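Local coordinates for beta-L-arabinobiosidase (Bacteroides thetaiotaomicron, PDB 5MQR), which is a multidomain glycoside hydrolase that probably helps a gut bacterium to break down the complex carbohydrates of plant pectin, at residues 71-76 and 363-368; 75-80 and 308-313. All coordinates share one frame; numbering follows the deposited sequence. Where two conformers were deposited one is given.

Contact 1: residues 71-76 and 363-368; sequences GWTYNH and NYKSYG
Tyr74 and Lys365 bring the two backbones to their nearest approach, yet their CA atoms are still 7.7 Å apart, too far for main-chain pairing. Residues 71-76 run out of a loop into the start of strand 74-83, whereas 363-368 form an irregular loop between strands 349-350 and 387-393. The junction is therefore made almost wholly by one lysine side chain. Lys365 leaves its backbone with CG anti to the carbonyl carbon, runs straight through its second torsion and then bends at the third (chi3 67°), a turn that helps to deliver the ammonium group to Thr73. There NZ donates a hydrogen bond of 2.8 Å to Thr73 O. The donor stands 35° above the carbonyl plane, with a C=O...N angle of 144°, so it approaches tilted over the group and not along a lone pair. A water adds a second tie, accepting from Lys365 NZ at 2.9 Å and lying 2.7 Å from Thr73 OG1, a hydroxyl that also has Arg61 as a polar partner. The aliphatic part of the lysine has its own neighbour: CG comes to the edge of the Tyr74 ring, in its plane, 3.9 Å from CD1, as the two side chains slide past each other in opposite directions. The phenol OH beyond is hydrogen-bonded to Glu98. Outside the segments, Lys365 NZ also forms a salt bridge with Glu396 and a hydrogen bond to Tyr360 O. With a leucine in place of Lys365, Glu396 would probably lose its positive mate, and Thr73 O and the water their donor. A buried ammonium surrounded by one carboxylate, two carbonyls and a water illustrates how a single charge can tie a loop to the residues that lead into strand 74-83.

Contact 2: residues 75-80 and 308-313; sequences NHQPML and NAKIWG
Lys310 reaching across to Gln77 makes this a buried polar bridge between two blades of the beta propeller, joining strand 74-83 to the approach of strand 311-315, which belongs to the BNR repeat-like range. Each strand lies at the edge of its own four-stranded antiparallel sheet, and the backbones do not pair: the CA atoms of Gln77 and Lys310 are 9.9 Å apart. The gap is spanned by an extended lysine, all of whose torsions beyond the first lie near 180°, with Lys310 NZ donating to Gln77 OE1 at 2.7 Å. This bond is well directed, since the nitrogen lies in the carbonyl plane on a lone pair, at a C=O...N angle of 131°. Gln77 meets it crosswise: the two side chains run at about a right angle, and the glutamine, with CG anti to its own backbone nitrogen (chi1 -167°), bends at chi2 and presents its oxygen to the lysine. At the next residue of the strand, a water accepts from Lys310 NZ at 2.8 Å and donates to Pro78 O, also at 2.8 Å, so the ammonium is tied to main chain as well as side chain. Met79, present as selenomethionine, supplies an apolar neighbour, its CE methyl 3.7 Å from Lys310 NZ, and this side chain too crosses the lysine at about a right angle. Around the bridge, strand 148-157 contributes Arg152, which hydrogen-bonds to Gln77 OE1, and a bound calcium ion lies about 4 Å from the Met79 side chain. Gln77 OE1 thus receives two donors, Lys310 and Arg152, each normally cationic, which would probably polarise the amide and helps to fix its rotation. An uncharged glutamine oxygen serves here as the meeting point for basic side chains from strand 148-157 and from the loop leading into strand 311-315.

Strand 74-83 is common to both contacts, whose centres lie about 13 Å apart. Contact 1 uses the start of this strand and the loop leading into it; contact 2 continues farther along, and the two overlap at Asn75 and His76. The remaining segments come much later in the chain, first 308-313 and then 363-368. In both cases a lysine from the BNR repeat-like range reaches back to strand 74-83 or the residues just before it, once from a loop and once from the approach to another sheet's edge strand. Two separate points, one at the start of the strand and one within it, thus tie early and late parts of the propeller together.

Contact 1: residues 71-76 and 363-368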
loop_
_atom_site.group_PDB
_atom_site.type_symbol
_atom_site.label_atom_id
_atom_site.label_comp_id
_atom_site.label_asym_id
_atom_site.label_seq_id
_atom_site.Cartn_x
_atom_site.Cartn_y
_atom_site.Cartn_z
ATOM N N GLY A 71 19.167 -3.733 -40.289
ATOM C CA GLY A 71 17.984 -3.630 -41.142
ATOM C C GLY A 71 17.052 -4.812 -41.172
ATOM O O GLY A 71 16.102 -4.818 -41.953
ATOM N N TRP A 72 17.286 -5.802 -40.324
ATOM C CA TRP A 72 16.384 -6.951 -40.257
ATOM C C TRP A 72 15.093 -6.520 -39.523
ATOM O O TRP A 72 15.154 -5.818 -38.502
ATOM C CB TRP A 72 17.085 -8.118 -39.571
ATOM C CG TRP A 72 18.222 -8.697 -40.360
ATOM C CD1 TRP A 72 19.012 -8.045 -41.248
ATOM C CD2 TRP A 72 18.717 -10.038 -40.305
ATOM N NE1 TRP A 72 19.945 -8.892 -41.773
ATOM C CE2 TRP A 72 19.786 -10.126 -41.214
ATOM C CE3 TRP A 72 18.345 -11.178 -39.603
ATOM C CZ2 TRP A 72 20.486 -11.314 -41.438
ATOM C CZ3 TRP A 72 19.029 -12.354 -39.835
ATOM C CH2 TRP A 72 20.088 -12.414 -40.737
ATOM N N THR A 73 13.935 -6.889 -40.080
ATOM C CA THR A 73 12.641 -6.412 -39.580
ATOM C C THR A 73 11.726 -7.471 -38.950
ATOM O O THR A 73 10.641 -7.120 -38.505
ATOM C CB THR A 73 11.854 -5.666 -40.663
ATOM O OG1 THR A 73 11.465 -6.581 -41.683
ATOM C CG2 THR A 73 12.708 -4.536 -41.253
ATOM N N TYR A 74 12.159 -8.731 -38.920
ATOM C CA TYR A 74 11.586 -9.755 -38.058
ATOM C C TYR A 74 12.528 -9.951 -36.886
ATOM O O TYR A 74 13.626 -10.464 -37.057
ATOM C CB TYR A 74 11.385 -11.089 -38.790
ATOM C CG TYR A 74 10.872 -12.194 -37.877
ATOM C CD1 TYR A 74 9.526 -12.294 -37.581
ATOM C CD2 TYR A 74 11.738 -13.124 -37.308
ATOM C CE1 TYR A 74 9.045 -13.291 -36.751
ATOM C CE2 TYR A 74 11.272 -14.121 -36.471
ATOM C CZ TYR A 74 9.924 -14.197 -36.190
ATOM O OH TYR A 74 9.450 -15.182 -35.358
ATOM N N ASN A 75 12.080 -9.539 -35.699
ATOM C CA ASN A 75 12.869 -9.609 -34.482
ATOM C C ASN A 75 11.922 -10.085 -33.376
ATOM O O ASN A 75 10.881 -9.454 -33.161
ATOM C CB ASN A 75 13.450 -8.232 -34.131
ATOM C CG ASN A 75 14.314 -7.630 -35.252
ATOM O OD1 ASN A 75 15.468 -8.036 -35.447
ATOM N ND2 ASN A 75 13.752 -6.649 -35.985
ATOM N N HIS A 76 12.269 -11.174 -32.668
ATOM C CA HIS A 76 11.318 -11.836 -31.760
ATOM C C HIS A 76 12.022 -12.696 -30.711
ATOM O O HIS A 76 13.241 -12.878 -30.761
ATOM C CB HIS A 76 10.369 -12.689 -32.603
ATOM C CG HIS A 76 9.104 -13.104 -31.927
ATOM N ND1 HIS A 76 8.403 -12.303 -31.047
ATOM C CD2 HIS A 76 8.372 -14.235 -32.064
ATOM C CE1 HIS A 76 7.312 -12.926 -30.660
ATOM N NE2 HIS A 76 7.266 -14.100 -31.265
ATOM N N ASN A 363 5.569 -12.821 -42.837
ATOM C CA ASN A 363 5.033 -14.147 -42.478
ATOM C C ASN A 363 4.915 -14.295 -40.953
ATOM O O ASN A 363 5.923 -14.150 -40.240
ATOM C CB ASN A 363 5.976 -15.237 -43.056
ATOM C CG ASN A 363 5.355 -16.639 -43.106
ATOM O OD1 ASN A 363 4.143 -16.803 -42.980
ATOM N ND2 ASN A 363 6.208 -17.663 -43.326
ATOM N N TYR A 364 3.708 -14.558 -40.460
ATOM C CA TYR A 364 3.399 -14.840 -39.045
ATOM C C TYR A 364 3.660 -13.725 -38.043
ATOM O O TYR A 364 3.486 -13.946 -36.827
ATOM C CB TYR A 364 4.018 -16.179 -38.566
ATOM C CG TYR A 364 3.631 -17.383 -39.433
ATOM C CD1 TYR A 364 2.295 -17.775 -39.593
ATOM C CD2 TYR A 364 4.613 -18.107 -40.112
ATOM C CE1 TYR A 364 1.959 -18.866 -40.402
ATOM C CE2 TYR A 364 4.295 -19.186 -40.922
ATOM C CZ TYR A 364 2.978 -19.572 -41.068
ATOM O OH TYR A 364 2.730 -20.653 -41.897
ATOM N N LYS A 365 4.009 -12.528 -38.532
ATOM C CA LYS A 365 4.075 -11.353 -37.665
ATOM C C LYS A 365 2.660 -10.983 -37.231
ATOM O O LYS A 365 1.766 -10.866 -38.072
ATOM C CB LYS A 365 4.771 -10.190 -38.373
ATOM C CG LYS A 365 6.256 -10.453 -38.610
ATOM C CD LYS A 365 6.975 -9.302 -39.276
ATOM C CE LYS A 365 7.059 -8.079 -38.389
ATOM N NZ LYS A 365 7.885 -7.046 -39.035
ATOM N N SER A 366 2.450 -10.864 -35.920
ATOM C CA SER A 366 1.151 -10.479 -35.372
ATOM C C SER A 366 1.254 -9.255 -34.454
ATOM O O SER A 366 2.314 -8.955 -33.928
ATOM C CB SER A 366 0.531 -11.664 -34.646
ATOM O OG SER A 366 1.432 -12.137 -33.695
ATOM N N TYR A 367 0.146 -8.551 -34.277
ATOM C CA TYR A 367 0.156 -7.239 -33.635
ATOM C C TYR A 367 0.274 -7.308 -32.122
ATOM O O TYR A 367 -0.429 -8.084 -31.496
ATOM C CB TYR A 367 -1.117 -6.448 -33.963
ATOM C CG TYR A 367 -1.282 -6.209 -35.433
ATOM C CD1 TYR A 367 -0.466 -5.282 -36.097
ATOM C CD2 TYR A 367 -2.217 -6.914 -36.174
ATOM C CE1 TYR A 367 -0.586 -5.067 -37.467
ATOM C CE2 TYR A 367 -2.348 -6.706 -37.548
ATOM C CZ TYR A 367 -1.528 -5.780 -38.178
ATOM O OH TYR A 367 -1.666 -5.572 -39.515
ATOM N N GLY A 368 1.163 -6.488 -31.553
ATOM C CA GLY A 368 1.129 -6.150 -30.142
ATOM C C GLY A 368 2.313 -6.622 -29.324
ATOM O O GLY A 368 3.152 -7.379 -29.817
HETATM O O HOH W 1 9.043 -7.792 -41.621
#

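Contact 2: residues 75-80 and 308-313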
loop_
_atom_site.group_PDB
_atom_site.type_symbol
_atom_site.label_atom_id
_atom_site.label_comp_id
_atom_site.label_asym_id
_atom_site.label_seq_id
_atom_site.Cartn_x
_atom_site.Cartn_y
_atom_site.Cartn_z
ATOM N N ASN A 75 12.080 -9.539 -35.699
ATOM C CA ASN A 75 12.869 -9.609 -34.482
ATOM C C ASN A 75 11.922 -10.085 -33.376
ATOM O O ASN A 75 10.881 -9.454 -33.161
ATOM C CB ASN A 75 13.450 -8.232 -34.131
ATOM C CG ASN A 75 14.314 -7.630 -35.252
ATOM O OD1 ASN A 75 15.468 -8.036 -35.447
ATOM N ND2 ASN A 75 13.752 -6.649 -35.985
ATOM N N HIS A 76 12.269 -11.174 -32.668
ATOM C CA HIS A 76 11.318 -11.836 -31.760
ATOM C C HIS A 76 12.022 -12.696 -30.711
ATOM O O HIS A 76 13.241 -12.878 -30.761
ATOM C CB HIS A 76 10.369 -12.689 -32.603
ATOM C CG HIS A 76 9.104 -13.104 -31.927
ATOM N ND1 HIS A 76 8.403 -12.303 -31.047
ATOM C CD2 HIS A 76 8.372 -14.235 -32.064
ATOM C CE1 HIS A 76 7.312 -12.926 -30.660
ATOM N NE2 HIS A 76 7.266 -14.100 -31.265
ATOM N N GLN A 77 11.240 -13.178 -29.741
ATOM C CA GLN A 77 11.652 -14.224 -28.804
ATOM C C GLN A 77 12.852 -13.833 -27.953
ATOM O O GLN A 77 13.934 -14.443 -28.065
ATOM C CB GLN A 77 11.921 -15.514 -29.562
ATOM C CG GLN A 77 12.057 -16.722 -28.651
ATOM C CD GLN A 77 11.089 -17.813 -29.004
ATOM O OE1 GLN A 77 10.337 -18.285 -28.135
ATOM N NE2 GLN A 77 11.052 -18.196 -30.289
ATOM N N PRO A 78 12.674 -12.790 -27.120
ATOM C CA PRO A 78 13.778 -12.387 -26.275
ATOM C C PRO A 78 14.009 -13.322 -25.093
ATOM O O PRO A 78 13.070 -13.977 -24.627
ATOM C CB PRO A 78 13.379 -10.978 -25.810
ATOM C CG PRO A 78 11.895 -10.990 -25.833
ATOM C CD PRO A 78 11.512 -11.895 -26.972
HETATM N N MSE A 79 15.258 -13.368 -24.649
HETATM C CA MSE A 79 15.685 -14.032 -23.412
HETATM C C MSE A 79 16.422 -13.015 -22.595
HETATM O O MSE A 79 16.974 -12.046 -23.132
HETATM C CB MSE A 79 16.612 -15.213 -23.674
HETATM C CG MSE A 79 16.025 -16.211 -24.671
HETATM SE SE MSE A 79 14.610 -17.265 -23.793
HETATM C CE MSE A 79 13.317 -17.329 -25.297
ATOM N N LEU A 80 16.437 -13.215 -21.281
ATOM C CA LEU A 80 17.040 -12.253 -20.357
ATOM C C LEU A 80 17.803 -12.917 -19.212
ATOM O O LEU A 80 17.335 -13.894 -18.619
ATOM C CB LEU A 80 15.952 -11.334 -19.805
ATOM C CG LEU A 80 16.358 -10.078 -19.029
ATOM C CD1 LEU A 80 17.030 -9.036 -19.910
ATOM C CD2 LEU A 80 15.092 -9.508 -18.396
ATOM N N ASN A 308 -1.689 -17.618 -26.918
ATOM C CA ASN A 308 -0.597 -18.211 -27.629
ATOM C C ASN A 308 0.721 -17.457 -27.520
ATOM O O ASN A 308 1.712 -17.889 -28.081
ATOM C CB ASN A 308 -0.989 -18.253 -29.109
ATOM C CG ASN A 308 -0.605 -19.550 -29.739
ATOM O OD1 ASN A 308 -0.965 -20.606 -29.225
ATOM N ND2 ASN A 308 0.152 -19.499 -30.839
ATOM N N ALA A 309 0.737 -16.328 -26.830
ATOM C CA ALA A 309 1.874 -15.419 -26.891
ATOM C C ALA A 309 2.811 -15.476 -25.657
ATOM O O ALA A 309 3.517 -14.493 -25.382
ATOM C CB ALA A 309 1.358 -14.008 -27.123
ATOM N N LYS A 310 2.827 -16.633 -24.976
ATOM C CA LYS A 310 3.563 -16.905 -23.710
ATOM C C LYS A 310 3.037 -16.194 -22.444
ATOM O O LYS A 310 2.489 -15.089 -22.489
ATOM C CB LYS A 310 5.061 -16.585 -23.789
ATOM C CG LYS A 310 5.866 -17.295 -24.847
ATOM C CD LYS A 310 7.339 -16.912 -24.717
ATOM C CE LYS A 310 8.194 -17.627 -25.764
ATOM N NZ LYS A 310 9.648 -17.323 -25.656
ATOM N N ILE A 311 3.265 -16.850 -21.313
ATOM C CA ILE A 311 3.058 -16.265 -19.998
ATOM C C ILE A 311 4.356 -16.485 -19.200
ATOM O O ILE A 311 4.982 -17.554 -19.270
ATOM C CB ILE A 311 1.823 -16.869 -19.306
ATOM C CG1 ILE A 311 1.724 -16.390 -17.843
ATOM C CG2 ILE A 311 1.841 -18.391 -19.364
ATOM C CD1 ILE A 311 0.333 -16.550 -17.225
ATOM N N TRP A 312 4.785 -15.447 -18.502
ATOM C CA TRP A 312 5.974 -15.492 -17.695
ATOM C C TRP A 312 5.582 -15.349 -16.248
ATOM O O TRP A 312 4.890 -14.406 -15.892
ATOM C CB TRP A 312 6.870 -14.320 -18.038
ATOM C CG TRP A 312 8.015 -14.182 -17.102
ATOM C CD1 TRP A 312 8.167 -13.247 -16.131
ATOM C CD2 TRP A 312 9.143 -15.044 -17.014
ATOM N NE1 TRP A 312 9.333 -13.445 -15.465
ATOM C CE2 TRP A 312 9.960 -14.548 -15.982
ATOM C CE3 TRP A 312 9.557 -16.182 -17.723
ATOM C CZ2 TRP A 312 11.184 -15.156 -15.628
ATOM C CZ3 TRP A 312 10.765 -16.780 -17.382
ATOM C CH2 TRP A 312 11.574 -16.255 -16.348
ATOM N N GLY A 313 6.062 -16.252 -15.421
ATOM C CA GLY A 313 5.855 -16.174 -13.981
ATOM C C GLY A 313 7.182 -16.227 -13.241
ATOM O O GLY A 313 8.072 -16.956 -13.635
HETATM O O HOH W 2 10.496 -14.713 -25.333
#